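Effector protein B, substrate of the Dot/Icm secretion system (Legionella drancourtii, PDB 4JVS) probably acts as a GTPase-activating protein that, delivered into the host cell by Dot/Icm secretion, speeds GTP hydrolysis by a Rab-type small GTPase. Local coordinates at residues L107-Y116 / M135-A143; E118-V128 / W157-Q168. One frame throughout, in Å; residues are numbered along the deposited sequence.

Overall arrangement
Both contacts lie within the N-terminal subdomain of the LepB GAP domain, their centres about 14 Å apart. Their segments alternate along the chain: 107-116 runs on into helix 118-124, the chain returns through 135-143 and, after helix 142-151, enters helix 156-177, which holds 157-168. Contact 1 reaches the nucleotide site through Arg137, which meets the GDP-aluminum fluoride pair held jointly with the chain of another protein. Contact 2 is set back in the helical body, the side chain of Leu125 being about 9 Å from the aluminum fluoride. The two meet where Phe138 CE1 packs 3.4 Å from His124 CD2 and where Glu142 OE2 lies 3.4 Å from Leu125 CD2.

Contact 1 of 2, residues L107-Y116 / M135-A143; sequences LHGHAYIAHY and MLRFAPYEA. With GDP (guanosine-5'-diphosphate), chain D; AF3 (aluminum fluoride), chain E.
Phe138 wedges its ring edge between His110 and Tyr116, making an edge-to-face pair with each: both centroid distances are 4.9 Å and both sets of planes stand at 86°. CD1 lies over the centre of the imidazole, while CZ comes down nearer the rim of the Tyr116 ring, whose hydroxyl bonds to Glu252. Setting CG anti to the backbone N (chi1 -166°) carries the Phe138 ring back to these partners, although its CB points away from them. Tyr141 extends the aromatic cluster, its CE2 3.7 Å from Tyr116 CD2. Among aliphatic contacts, Pro140 CD packs 3.6 Å from His110 CB, Ala139 CB sits 3.7 Å from Leu107 CG, and Arg137 CD passes 3.8 Å from His108 CB.

Polar contacts mark both ends. Tyr141 OH donates to Ile113 O in the ring plane, a bond modelled doubtfully short, and also pairs with Asn93. At the other end the Arg137 chain, extended from CG to NE, carries the guanidinium to the ligands: NH2 bonds GDP O1B at 3.2 Å, and NH1 weakly meets fluoride F3. With a water 2.3 Å from the aluminum, this geometry is consistent with an arginine finger at a transition-state mimic of GTP hydrolysis.

Contact 2 of 2, residues E118-V128 / W157-Q168; sequences ESVILRHLSIV and WAKMQRLATAGQ
The indole of Trp157 takes Leu122 on one face: CD1 stands 4.2 Å from the centroid of the six-membered ring, 22° off the normal, a CH-pi contact displaced toward the rim. At the edge, near the ring plane, lie Leu125 CD1 and the carbonyl of Glu118, whose O is 3.4 Å from CZ3; Ile121 CG2 approaches CH2 obliquely. A chi1 of 174° swings the indole away from its own backbone N and across to helix 118-124.

This is a near-parallel helix pair of the mainly helical N-terminal subdomain: the segment axes of 118-124 and 157-168 approach to 10.6 Å and cross at -25°, 157-168 being part of helix 156-177. Leu122 fills much of the seam between the helices: its CB and CD1 lie along the indole, while CD2 meets Met160 CB at 3.8 Å. Gln161, bent at chi2, brings OE1 beside Leu125 CB, and its NE2 bonds to Ser145 in helix 142-151, tying a third helix to the pair.

Farther along the chain, Ser126 sets CB and OG against Ala164 CB, the OG at 3.3 Å, and here Ser126 CA and Ala164 CA are 5.9 Å apart, nearer than at the other paired positions. Val128 CG2 slides past Gln168 CG at 4.0 Å. Gln168 NE2 comes near Ser126 O, but at an angle too poor for a hydrogen bond.

Within the longer helix, Gln161 O is gripped twice, from opposite faces of its plane: by the backbone N of Thr165 and by Thr165 OG1 at 2.6 Å.

Contact 1 of 2, residues L107-Y116 / M135-A143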
loop_
_atom_site.group_PDB
_atom_site.type_symbol
_atom_site.label_atom_id
_atom_site.label_comp_id
_atom_site.label_asym_id
_atom_site.label_seq_id
_atom_site.Cartn_x
_atom_site.Cartn_y
_atom_site.Cartn_z
ATOM N N LEU A 107 5.025 8.868 -10.267
ATOM C CA LEU A 107 3.783 8.755 -9.498
ATOM C C LEU A 107 4.075 8.243 -8.078
ATOM O O LEU A 107 4.283 7.048 -7.858
ATOM C CB LEU A 107 2.768 7.851 -10.215
ATOM C CG LEU A 107 1.441 7.654 -9.470
ATOM C CD1 LEU A 107 0.799 8.989 -9.136
ATOM C CD2 LEU A 107 0.465 6.763 -10.228
ATOM N N HIS A 108 4.086 9.166 -7.123
ATOM C CA HIS A 108 4.531 8.887 -5.764
ATOM C C HIS A 108 5.929 8.273 -5.734
ATOM O O HIS A 108 6.173 7.316 -4.990
ATOM C CB HIS A 108 3.531 7.996 -5.023
ATOM C CG HIS A 108 2.130 8.526 -5.029
ATOM N ND1 HIS A 108 1.029 7.717 -5.233
ATOM C CD2 HIS A 108 1.648 9.779 -4.856
ATOM C CE1 HIS A 108 -0.069 8.452 -5.187
ATOM N NE2 HIS A 108 0.279 9.706 -4.960
ATOM N N GLY A 109 6.808 8.817 -6.559
ATOM C CA GLY A 109 8.199 8.442 -6.632
ATOM C C GLY A 109 8.701 7.403 -7.593
ATOM O O GLY A 109 9.880 7.191 -7.669
ATOM N N HIS A 110 7.816 6.788 -8.347
ATOM C CA HIS A 110 8.174 5.805 -9.326
ATOM C C HIS A 110 7.545 6.154 -10.609
ATOM O O HIS A 110 6.493 6.716 -10.647
ATOM C CB HIS A 110 7.647 4.459 -8.921
ATOM C CG HIS A 110 8.488 3.746 -7.919
ATOM N ND1 HIS A 110 9.431 2.916 -8.263
ATOM C CD2 HIS A 110 8.468 3.758 -6.564
ATOM C CE1 HIS A 110 9.997 2.426 -7.188
ATOM N NE2 HIS A 110 9.408 2.941 -6.156
ATOM N N ALA A 111 8.161 5.794 -11.701
ATOM C CA ALA A 111 7.573 6.025 -12.992
ATOM C C ALA A 111 7.266 4.697 -13.618
ATOM O O ALA A 111 7.863 3.718 -13.296
ATOM C CB ALA A 111 8.509 6.823 -13.855
ATOM N N TYR A 112 6.277 4.650 -14.472
ATOM C CA TYR A 112 5.918 3.396 -15.038
ATOM C C TYR A 112 6.991 3.011 -15.971
ATOM O O TYR A 112 7.371 3.759 -16.810
ATOM C CB TYR A 112 4.618 3.510 -15.781
ATOM C CG TYR A 112 4.235 2.280 -16.497
ATOM C CD1 TYR A 112 4.483 2.137 -17.826
ATOM C CD2 TYR A 112 3.628 1.280 -15.853
ATOM C CE1 TYR A 112 4.148 1.004 -18.488
ATOM C CE2 TYR A 112 3.281 0.151 -16.505
ATOM C CZ TYR A 112 3.554 0.023 -17.819
ATOM O OH TYR A 112 3.197 -1.118 -18.457
ATOM N N ILE A 113 7.476 1.806 -15.800
ATOM C CA ILE A 113 8.422 1.234 -16.685
ATOM C C ILE A 113 7.748 -0.017 -17.106
ATOM O O ILE A 113 7.316 -0.775 -16.298
ATOM C CB ILE A 113 9.717 0.945 -15.958
ATOM C CG1 ILE A 113 10.661 2.098 -16.127
ATOM C CG2 ILE A 113 10.400 -0.214 -16.579
ATOM C CD1 ILE A 113 10.692 3.023 -14.962
ATOM N N ALA A 114 7.592 -0.210 -18.389
ATOM C CA ALA A 114 6.848 -1.376 -18.868
ATOM C C ALA A 114 7.710 -2.624 -18.774
ATOM O O ALA A 114 7.224 -3.748 -18.902
ATOM C CB ALA A 114 6.384 -1.165 -20.288
ATOM N N HIS A 115 8.996 -2.417 -18.533
ATOM C CA HIS A 115 9.963 -3.490 -18.579
ATOM C C HIS A 115 10.207 -4.152 -17.231
ATOM O O HIS A 115 11.108 -4.974 -17.111
ATOM C CB HIS A 115 11.263 -2.949 -19.144
ATOM C CG HIS A 115 11.075 -2.153 -20.397
ATOM N ND1 HIS A 115 10.761 -2.731 -21.607
ATOM C CD2 HIS A 115 11.141 -0.822 -20.624
ATOM C CE1 HIS A 115 10.656 -1.793 -22.528
ATOM N NE2 HIS A 115 10.880 -0.625 -21.958
ATOM N N TYR A 116 9.413 -3.804 -16.219
ATOM C CA TYR A 116 9.548 -4.438 -14.909
ATOM C C TYR A 116 9.271 -5.937 -14.994
ATOM O O TYR A 116 8.345 -6.356 -15.675
ATOM C CB TYR A 116 8.605 -3.792 -13.884
ATOM C CG TYR A 116 9.284 -2.788 -12.981
ATOM C CD1 TYR A 116 10.188 -3.204 -12.019
ATOM C CD2 TYR A 116 9.023 -1.426 -13.088
ATOM C CE1 TYR A 116 10.819 -2.303 -11.195
ATOM C CE2 TYR A 116 9.651 -0.513 -12.260
ATOM C CZ TYR A 116 10.554 -0.961 -11.315
ATOM O OH TYR A 116 11.198 -0.081 -10.477
ATOM N N MET A 135 4.099 -0.442 3.344
ATOM C CA MET A 135 4.763 -0.766 2.088
ATOM C C MET A 135 5.415 0.483 1.530
ATOM O O MET A 135 4.801 1.559 1.515
ATOM C CB MET A 135 3.757 -1.268 1.058
ATOM C CG MET A 135 3.175 -2.622 1.348
ATOM S SD MET A 135 1.919 -3.024 0.133
ATOM C CE MET A 135 0.720 -1.720 0.398
ATOM N N LEU A 136 6.657 0.341 1.069
ATOM C CA LEU A 136 7.270 1.376 0.245
ATOM C C LEU A 136 6.510 1.399 -1.072
ATOM O O LEU A 136 6.431 0.387 -1.771
ATOM C CB LEU A 136 8.761 1.102 0.030
ATOM C CG LEU A 136 9.704 1.787 1.024
ATOM C CD1 LEU A 136 9.396 1.387 2.460
ATOM C CD2 LEU A 136 11.144 1.518 0.690
ATOM N N ARG A 137 5.934 2.555 -1.383
ATOM C CA ARG A 137 5.037 2.724 -2.526
ATOM C C ARG A 137 5.592 2.312 -3.876
ATOM O O ARG A 137 6.758 2.576 -4.201
ATOM C CB ARG A 137 4.567 4.171 -2.625
ATOM C CG ARG A 137 3.577 4.560 -1.574
ATOM C CD ARG A 137 2.976 5.892 -1.914
ATOM N NE ARG A 137 1.907 6.209 -0.990
ATOM C CZ ARG A 137 0.689 5.698 -1.070
ATOM N NH1 ARG A 137 0.391 4.846 -2.037
ATOM N NH2 ARG A 137 -0.224 6.036 -0.176
ATOM N N PHE A 138 4.728 1.671 -4.659
ATOM C CA PHE A 138 5.037 1.307 -6.032
ATOM C C PHE A 138 3.790 1.605 -6.867
ATOM O O PHE A 138 3.202 0.719 -7.491
ATOM C CB PHE A 138 5.436 -0.164 -6.112
ATOM C CG PHE A 138 6.089 -0.542 -7.396
ATOM C CD1 PHE A 138 7.193 0.159 -7.861
ATOM C CD2 PHE A 138 5.614 -1.607 -8.144
ATOM C CE1 PHE A 138 7.813 -0.197 -9.065
ATOM C CE2 PHE A 138 6.225 -1.963 -9.338
ATOM C CZ PHE A 138 7.327 -1.257 -9.796
ATOM N N ALA A 139 3.403 2.879 -6.865
ATOM C CA ALA A 139 2.131 3.336 -7.417
ATOM C C ALA A 139 1.848 3.029 -8.900
ATOM O O ALA A 139 0.684 2.843 -9.275
ATOM C CB ALA A 139 1.951 4.828 -7.135
ATOM N N PRO A 140 2.888 2.991 -9.761
ATOM C CA PRO A 140 2.486 2.808 -11.157
ATOM C C PRO A 140 1.945 1.423 -11.487
ATOM O O PRO A 140 1.399 1.255 -12.584
ATOM C CB PRO A 140 3.783 3.076 -11.930
ATOM C CG PRO A 140 4.602 3.931 -11.012
ATOM C CD PRO A 140 4.308 3.381 -9.661
ATOM N N TYR A 141 2.079 0.458 -10.574
ATOM C CA TYR A 141 1.585 -0.891 -10.847
ATOM C C TYR A 141 0.397 -1.339 -9.996
ATOM O O TYR A 141 -0.128 -2.427 -10.204
ATOM C CB TYR A 141 2.719 -1.920 -10.806
ATOM C CG TYR A 141 3.483 -2.003 -12.108
ATOM C CD1 TYR A 141 3.014 -2.778 -13.165
ATOM C CD2 TYR A 141 4.662 -1.294 -12.288
ATOM C CE1 TYR A 141 3.708 -2.851 -14.370
ATOM C CE2 TYR A 141 5.369 -1.356 -13.487
ATOM C CZ TYR A 141 4.887 -2.135 -14.523
ATOM O OH TYR A 141 5.590 -2.188 -15.707
ATOM N N GLU A 142 -0.042 -0.488 -9.070
ATOM C CA GLU A 142 -1.196 -0.787 -8.214
ATOM C C GLU A 142 -2.498 -1.010 -8.978
ATOM O O GLU A 142 -3.266 -1.917 -8.658
ATOM C CB GLU A 142 -1.408 0.320 -7.189
ATOM C CG GLU A 142 -0.315 0.437 -6.149
ATOM C CD GLU A 142 -0.403 -0.624 -5.053
ATOM O OE1 GLU A 142 -1.192 -1.590 -5.209
ATOM O OE2 GLU A 142 0.327 -0.483 -4.035
ATOM N N ALA A 143 -2.761 -0.168 -9.971
ATOM C CA ALA A 143 -3.974 -0.303 -10.777
ATOM C C ALA A 143 -3.885 -1.438 -11.799
ATOM O O ALA A 143 -4.806 -2.251 -11.883
ATOM C CB ALA A 143 -4.351 1.023 -11.446
HETATM P PB GDP D . -3.225 6.885 1.328
HETATM O O1B GDP D . -3.296 5.615 0.463
HETATM O O2B GDP D . -3.132 6.441 2.800
HETATM O O3B GDP D . -4.400 7.796 1.069
HETATM O O3A GDP D . -1.910 7.645 0.921
HETATM P PA GDP D . -1.393 8.925 1.677
HETATM O O1A GDP D . -0.100 8.619 2.390
HETATM O O2A GDP D . -2.386 9.414 2.686
HETATM O "O5'" GDP D . -1.187 9.978 0.538
HETATM C "C5'" GDP D . -0.078 10.773 0.716
HETATM C "C4'" GDP D . 0.688 11.032 -0.559
HETATM O "O4'" GDP D . -0.018 11.865 -1.451
HETATM C "C3'" GDP D . 1.854 11.767 -0.034
HETATM O "O3'" GDP D . 2.990 10.993 -0.116
HETATM C "C2'" GDP D . 1.863 13.059 -0.759
HETATM O "O2'" GDP D . 2.835 13.089 -1.743
HETATM C "C1'" GDP D . 0.481 13.169 -1.321
HETATM N N9 GDP D . -0.444 14.046 -0.593
HETATM C C8 GDP D . -1.269 13.705 0.423
HETATM N N7 GDP D . -1.993 14.749 0.837
HETATM C C5 GDP D . -1.670 15.814 0.095
HETATM C C6 GDP D . -2.120 17.201 0.093
HETATM O O6 GDP D . -2.964 17.606 0.878
HETATM N N1 GDP D . -1.549 18.066 -0.838
HETATM C C2 GDP D . -0.559 17.685 -1.789
HETATM N N2 GDP D . -0.016 18.627 -2.730
HETATM N N3 GDP D . -0.139 16.397 -1.791
HETATM C C4 GDP D . -0.690 15.409 -0.829
HETATM AL AL AF3 E . -2.842 4.060 0.232
HETATM F F1 AF3 E . -4.380 3.472 -0.076
HETATM F F2 AF3 E . -2.657 4.501 1.828
HETATM F F3 AF3 E . -1.480 3.505 -0.575
HETATM O O HOH W 1 -2.792 2.113 1.449
#

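Contact 2 of 2, residues E118-V128 / W157-Q168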
loop_
_atom_site.group_PDB
_atom_site.type_symbol
_atom_site.label_atom_id
_atom_site.label_comp_id
_atom_site.label_asym_id
_atom_site.label_seq_id
_atom_site.Cartn_x
_atom_site.Cartn_y
_atom_site.Cartn_z
ATOM N N GLU A 118 7.814 -9.347 -13.538
ATOM C CA GLU A 118 6.660 -9.631 -12.675
ATOM C C GLU A 118 7.023 -9.879 -11.198
ATOM O O GLU A 118 6.387 -9.325 -10.293
ATOM C CB GLU A 118 5.829 -10.791 -13.232
ATOM C CG GLU A 118 4.996 -10.458 -14.480
ATOM C CD GLU A 118 5.748 -10.644 -15.804
ATOM O OE1 GLU A 118 6.990 -10.750 -15.796
ATOM O OE2 GLU A 118 5.088 -10.675 -16.865
ATOM N N SER A 119 8.047 -10.691 -10.956
ATOM C CA SER A 119 8.480 -10.991 -9.594
ATOM C C SER A 119 8.995 -9.767 -8.822
ATOM O O SER A 119 8.961 -9.735 -7.590
ATOM C CB SER A 119 9.549 -12.087 -9.597
ATOM O OG SER A 119 8.964 -13.369 -9.723
ATOM N N VAL A 120 9.487 -8.769 -9.539
ATOM C CA VAL A 120 9.908 -7.536 -8.886
ATOM C C VAL A 120 8.677 -6.713 -8.460
ATOM O O VAL A 120 8.592 -6.216 -7.331
ATOM C CB VAL A 120 10.811 -6.711 -9.803
ATOM C CG1 VAL A 120 11.434 -5.589 -9.029
ATOM C CG2 VAL A 120 11.881 -7.601 -10.398
ATOM N N ILE A 121 7.726 -6.584 -9.375
ATOM C CA ILE A 121 6.449 -5.975 -9.078
ATOM C C ILE A 121 5.824 -6.673 -7.866
ATOM O O ILE A 121 5.466 -6.013 -6.877
ATOM C CB ILE A 121 5.520 -6.044 -10.307
ATOM C CG1 ILE A 121 6.151 -5.277 -11.478
ATOM C CG2 ILE A 121 4.143 -5.478 -9.982
ATOM C CD1 ILE A 121 5.555 -5.580 -12.846
ATOM N N LEU A 122 5.726 -8.004 -7.931
ATOM C CA LEU A 122 5.193 -8.794 -6.821
ATOM C C LEU A 122 5.878 -8.482 -5.490
ATOM O O LEU A 122 5.208 -8.234 -4.483
ATOM C CB LEU A 122 5.321 -10.278 -7.109
ATOM C CG LEU A 122 4.746 -11.175 -6.017
ATOM C CD1 LEU A 122 3.241 -10.941 -5.922
ATOM C CD2 LEU A 122 5.083 -12.653 -6.266
ATOM N N ARG A 123 7.184 -8.441 -5.481
ATOM C CA ARG A 123 7.908 -8.036 -4.309
ATOM C C ARG A 123 7.626 -6.637 -3.882
ATOM O O ARG A 123 7.615 -6.343 -2.731
ATOM C CB ARG A 123 9.379 -8.126 -4.589
ATOM C CG ARG A 123 9.977 -9.447 -4.434
ATOM C CD ARG A 123 11.358 -9.335 -4.919
ATOM N NE ARG A 123 12.104 -10.574 -4.921
ATOM C CZ ARG A 123 12.527 -11.188 -6.016
ATOM N NH1 ARG A 123 13.228 -12.284 -5.931
ATOM N NH2 ARG A 123 12.262 -10.710 -7.198
ATOM N N HIS A 124 7.447 -5.750 -4.824
ATOM C CA HIS A 124 7.228 -4.347 -4.502
ATOM C C HIS A 124 5.900 -4.098 -3.816
ATOM O O HIS A 124 5.821 -3.324 -2.856
ATOM C CB HIS A 124 7.317 -3.489 -5.760
ATOM C CG HIS A 124 8.700 -3.009 -6.061
ATOM N ND1 HIS A 124 9.674 -2.898 -5.093
ATOM C CD2 HIS A 124 9.278 -2.622 -7.223
ATOM C CE1 HIS A 124 10.794 -2.467 -5.645
ATOM N NE2 HIS A 124 10.580 -2.289 -6.936
ATOM N N LEU A 125 4.865 -4.761 -4.319
ATOM C CA LEU A 125 3.496 -4.529 -3.886
ATOM C C LEU A 125 3.159 -5.283 -2.617
ATOM O O LEU A 125 2.029 -5.199 -2.132
ATOM C CB LEU A 125 2.513 -4.953 -4.977
ATOM C CG LEU A 125 2.574 -4.089 -6.231
ATOM C CD1 LEU A 125 1.630 -4.601 -7.319
ATOM C CD2 LEU A 125 2.269 -2.667 -5.848
ATOM N N SER A 126 4.123 -6.025 -2.080
ATOM C CA SER A 126 3.822 -6.891 -0.948
ATOM C C SER A 126 4.895 -6.976 0.146
ATOM O O SER A 126 4.676 -7.610 1.174
ATOM C CB SER A 126 3.446 -8.280 -1.457
ATOM O OG SER A 126 2.207 -8.229 -2.158
ATOM N N ILE A 127 6.039 -6.328 -0.056
ATOM C CA ILE A 127 7.079 -6.316 0.965
ATOM C C ILE A 127 6.765 -5.335 2.101
ATOM O O ILE A 127 6.404 -4.180 1.872
ATOM C CB ILE A 127 8.487 -6.084 0.357
ATOM C CG1 ILE A 127 9.056 -7.422 -0.127
ATOM C CG2 ILE A 127 9.439 -5.472 1.379
ATOM C CD1 ILE A 127 10.439 -7.338 -0.708
ATOM N N VAL A 128 6.883 -5.825 3.329
ATOM C CA VAL A 128 6.589 -5.031 4.507
ATOM C C VAL A 128 7.857 -4.357 4.998
ATOM O O VAL A 128 8.828 -5.028 5.346
ATOM C CB VAL A 128 6.024 -5.902 5.647
ATOM C CG1 VAL A 128 5.466 -5.032 6.742
ATOM C CG2 VAL A 128 4.955 -6.832 5.120
ATOM N N TRP A 157 -0.354 -15.200 -10.586
ATOM C CA TRP A 157 -0.189 -13.871 -9.996
ATOM C C TRP A 157 -1.164 -13.616 -8.860
ATOM O O TRP A 157 -0.764 -13.211 -7.769
ATOM C CB TRP A 157 -0.368 -12.766 -11.042
ATOM C CG TRP A 157 -0.340 -11.409 -10.434
ATOM C CD1 TRP A 157 -1.414 -10.647 -10.073
ATOM C CD2 TRP A 157 0.827 -10.654 -10.074
ATOM N NE1 TRP A 157 -0.988 -9.460 -9.518
ATOM C CE2 TRP A 157 0.383 -9.441 -9.510
ATOM C CE3 TRP A 157 2.201 -10.887 -10.178
ATOM C CZ2 TRP A 157 1.264 -8.465 -9.053
ATOM C CZ3 TRP A 157 3.070 -9.918 -9.732
ATOM C CH2 TRP A 157 2.601 -8.720 -9.174
ATOM N N ALA A 158 -2.446 -13.854 -9.117
ATOM C CA ALA A 158 -3.471 -13.609 -8.114
ATOM C C ALA A 158 -3.255 -14.477 -6.887
ATOM O O ALA A 158 -3.556 -14.053 -5.773
ATOM C CB ALA A 158 -4.848 -13.847 -8.691
ATOM N N LYS A 159 -2.725 -15.682 -7.091
ATOM C CA LYS A 159 -2.479 -16.597 -5.981
ATOM C C LYS A 159 -1.296 -16.158 -5.124
ATOM O O LYS A 159 -1.342 -16.258 -3.896
ATOM C CB LYS A 159 -2.300 -18.034 -6.486
ATOM C CG LYS A 159 -3.612 -18.667 -6.951
ATOM C CD LYS A 159 -3.422 -20.007 -7.654
ATOM C CE LYS A 159 -4.746 -20.556 -8.185
ATOM N NZ LYS A 159 -4.571 -21.884 -8.840
ATOM N N MET A 160 -0.245 -15.667 -5.782
ATOM C CA MET A 160 0.971 -15.217 -5.115
ATOM C C MET A 160 0.692 -13.965 -4.315
ATOM O O MET A 160 1.142 -13.822 -3.179
ATOM C CB MET A 160 2.044 -14.895 -6.145
ATOM C CG MET A 160 2.399 -16.058 -7.036
ATOM S SD MET A 160 3.190 -17.392 -6.130
ATOM C CE MET A 160 2.899 -18.740 -7.275
ATOM N N GLN A 161 -0.046 -13.050 -4.928
ATOM C CA GLN A 161 -0.391 -11.790 -4.292
ATOM C C GLN A 161 -1.297 -12.041 -3.087
ATOM O O GLN A 161 -1.296 -11.289 -2.111
ATOM C CB GLN A 161 -1.064 -10.881 -5.319
ATOM C CG GLN A 161 -1.531 -9.557 -4.797
ATOM C CD GLN A 161 -1.011 -8.411 -5.621
ATOM O OE1 GLN A 161 0.197 -8.193 -5.691
ATOM N NE2 GLN A 161 -1.917 -7.666 -6.258
ATOM N N ARG A 162 -1.996 -13.134 -3.123
ATOM C CA ARG A 162 -2.990 -13.440 -2.148
ATOM C C ARG A 162 -2.334 -14.047 -0.958
ATOM O O ARG A 162 -2.747 -13.833 0.144
ATOM C CB ARG A 162 -3.937 -14.416 -2.806
ATOM C CG ARG A 162 -5.199 -14.707 -2.160
ATOM C CD ARG A 162 -5.943 -15.619 -3.045
ATOM N NE ARG A 162 -6.649 -14.857 -4.054
ATOM C CZ ARG A 162 -7.041 -15.328 -5.223
ATOM N NH1 ARG A 162 -6.778 -16.563 -5.556
ATOM N NH2 ARG A 162 -7.678 -14.541 -6.057
ATOM N N LEU A 163 -1.317 -14.841 -1.204
ATOM C CA LEU A 163 -0.468 -15.397 -0.156
ATOM C C LEU A 163 0.328 -14.274 0.499
ATOM O O LEU A 163 0.555 -14.254 1.706
ATOM C CB LEU A 163 0.500 -16.421 -0.764
ATOM C CG LEU A 163 1.658 -16.917 0.109
ATOM C CD1 LEU A 163 1.172 -17.888 1.172
ATOM C CD2 LEU A 163 2.781 -17.529 -0.728
ATOM N N ALA A 164 0.750 -13.340 -0.337
ATOM C CA ALA A 164 1.502 -12.177 0.092
ATOM C C ALA A 164 0.682 -11.349 1.061
ATOM O O ALA A 164 1.136 -11.038 2.163
ATOM C CB ALA A 164 1.878 -11.347 -1.116
ATOM N N THR A 165 -0.527 -11.001 0.629
ATOM C CA THR A 165 -1.449 -10.178 1.405
ATOM C C THR A 165 -1.798 -10.880 2.708
ATOM O O THR A 165 -1.949 -10.245 3.746
ATOM C CB THR A 165 -2.766 -9.908 0.623
ATOM O OG1 THR A 165 -2.469 -9.423 -0.695
ATOM C CG2 THR A 165 -3.658 -8.904 1.365
ATOM N N ALA A 166 -1.923 -12.200 2.633
ATOM C CA ALA A 166 -2.254 -13.025 3.785
ATOM C C ALA A 166 -1.188 -12.906 4.864
ATOM O O ALA A 166 -1.502 -12.810 6.053
ATOM C CB ALA A 166 -2.428 -14.488 3.355
ATOM N N GLY A 167 0.072 -12.919 4.439
ATOM C CA GLY A 167 1.194 -12.817 5.347
ATOM C C GLY A 167 1.236 -11.444 5.979
ATOM O O GLY A 167 1.555 -11.313 7.167
ATOM N N GLN A 168 0.914 -10.425 5.181
ATOM C CA GLN A 168 0.858 -9.049 5.656
ATOM C C GLN A 168 -0.171 -8.915 6.768
ATOM O O GLN A 168 0.055 -8.250 7.777
ATOM C CB GLN A 168 0.492 -8.111 4.512
ATOM C CG GLN A 168 1.542 -8.033 3.408
ATOM C CD GLN A 168 1.269 -6.914 2.413
ATOM O OE1 GLN A 168 0.198 -6.851 1.796
ATOM N NE2 GLN A 168 2.236 -6.023 2.259
#